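Local atomic coordinates of cleavage and polyadenylation specificity factor 100 KD subunit (Methanosarcina mazei, PDB entry 2XR1), a protein that probably terminates transcription by cutting nascent RNA where it leaves RNA polymerase, as a dimeric zinc-dependent nuclease of the metallo-beta-lactamase superfamily. Residues Cys613-Leu616 with Ala617-Tyr621. Numbering follows the deposited sequence.
Sequences CVDL and ASSVY
S618 and S619 each fold a hydroxyl back onto the carbonyl one turn earlier in helix 610-624, adding side-chain bonds to the i to i+4 ladder. That ladder runs from A617 N to C613 O, S618 N to V614 O, S619 N to D615 O and V620 N to L616 O, at 2.9 to 3.1 Å.

S618 OG donates to V614 O at 3.1 Å, and S618 N reaches the same oxygen from the opposite face of the carbonyl plane. With chi1 at 57°, OG lies between its own backbone N and carbonyl carbon, which turns it back toward V614. S619 takes the other course. Its OG is anti to the carbonyl carbon (chi1 -68°) and donates to D615 O at 2.9 Å from above the carbonyl plane, 36° out of it, while S619 N approaches from the other face. Two donors thus grip each of these oxygens.

Between polar side chains, S619 OG stands 3.3 Å from D615 OD1. R586 ties the two together, pairing with OD1 through NH1 in a salt bridge and with OG through NH2 in a hydrogen bond, while the backbone N of A386 binds D615 OD2.

Methyl groups rest against carbonyl oxygens of the previous turn: V620 lays CG2 3.4 Å from L616 O, and A617 CB sits 3.5 Å from C613 O. L616 and V620 make apolar packing on L589 and M590 of helix 586-594, and L616 and A617 touch T605 of strand 602-606.

The helix is the crossover of the beta-alpha-beta unit between strands 602-606 and 627-630, the former leading into the zinc ligand H607. R586, bound to D615 and S619 together, probably favours an ionised carboxylate and ties this flank of the helix to the start of helix 586-594, beside the buried leucine and valine.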
# COMPACT_ATOMS: atom_id res chain seq x y z
N CYS B 613 12.76 -13.29 -11.81
CA CYS B 613 12.40 -13.11 -10.39
C CYS B 613 11.67 -14.31 -9.88
O CYS B 613 11.94 -14.79 -8.81
CB CYS B 613 11.54 -11.86 -10.18
SG CYS B 613 12.41 -10.25 -10.55
N VAL B 614 10.74 -14.81 -10.67
CA VAL B 614 9.91 -15.94 -10.28
C VAL B 614 10.72 -17.25 -10.22
O VAL B 614 10.52 -18.08 -9.32
CB VAL B 614 8.66 -16.04 -11.25
CG1 VAL B 614 7.87 -17.32 -11.06
CG2 VAL B 614 7.77 -14.76 -11.08
N ASP B 615 11.64 -17.42 -11.15
CA ASP B 615 12.50 -18.61 -11.17
C ASP B 615 13.41 -18.64 -9.95
O ASP B 615 13.52 -19.64 -9.26
CB ASP B 615 13.39 -18.59 -12.42
CG ASP B 615 13.96 -19.97 -12.78
OD1 ASP B 615 14.29 -20.81 -11.86
OD2 ASP B 615 14.09 -20.20 -14.03
N LEU B 616 14.08 -17.54 -9.69
CA LEU B 616 14.93 -17.47 -8.54
C LEU B 616 14.13 -17.70 -7.25
O LEU B 616 14.57 -18.44 -6.37
CB LEU B 616 15.69 -16.14 -8.51
CG LEU B 616 16.70 -16.03 -7.38
CD1 LEU B 616 17.81 -17.06 -7.55
CD2 LEU B 616 17.25 -14.63 -7.27
N ALA B 617 12.97 -17.06 -7.12
CA ALA B 617 12.20 -17.20 -5.89
C ALA B 617 11.91 -18.67 -5.61
O ALA B 617 12.29 -19.17 -4.57
CB ALA B 617 10.93 -16.40 -5.91
N SER B 618 11.26 -19.36 -6.56
CA SER B 618 10.83 -20.73 -6.33
C SER B 618 12.02 -21.64 -6.22
O SER B 618 11.95 -22.63 -5.50
CB SER B 618 9.86 -21.24 -7.40
OG SER B 618 10.38 -21.15 -8.68
N SER B 619 13.13 -21.31 -6.87
CA SER B 619 14.35 -22.08 -6.64
C SER B 619 14.80 -22.04 -5.18
O SER B 619 15.14 -23.09 -4.62
CB SER B 619 15.44 -21.68 -7.60
OG SER B 619 15.03 -22.09 -8.89
N VAL B 620 14.78 -20.85 -4.56
CA VAL B 620 15.19 -20.72 -3.19
C VAL B 620 14.24 -21.43 -2.25
O VAL B 620 14.67 -22.12 -1.32
CB VAL B 620 15.34 -19.23 -2.75
CG1 VAL B 620 15.64 -19.16 -1.27
CG2 VAL B 620 16.42 -18.56 -3.50
N TYR B 621 12.94 -21.35 -2.50
CA TYR B 621 11.99 -22.16 -1.68
C TYR B 621 12.31 -23.62 -1.78
O TYR B 621 12.32 -24.29 -0.78
CB TYR B 621 10.56 -21.98 -2.17
CG TYR B 621 9.45 -21.89 -1.13
CD1 TYR B 621 9.43 -22.72 -0.02
CD2 TYR B 621 8.38 -20.99 -1.32
CE1 TYR B 621 8.38 -22.64 0.93
CE2 TYR B 621 7.32 -20.89 -0.41
CZ TYR B 621 7.33 -21.73 0.73
OH TYR B 621 6.30 -21.65 1.64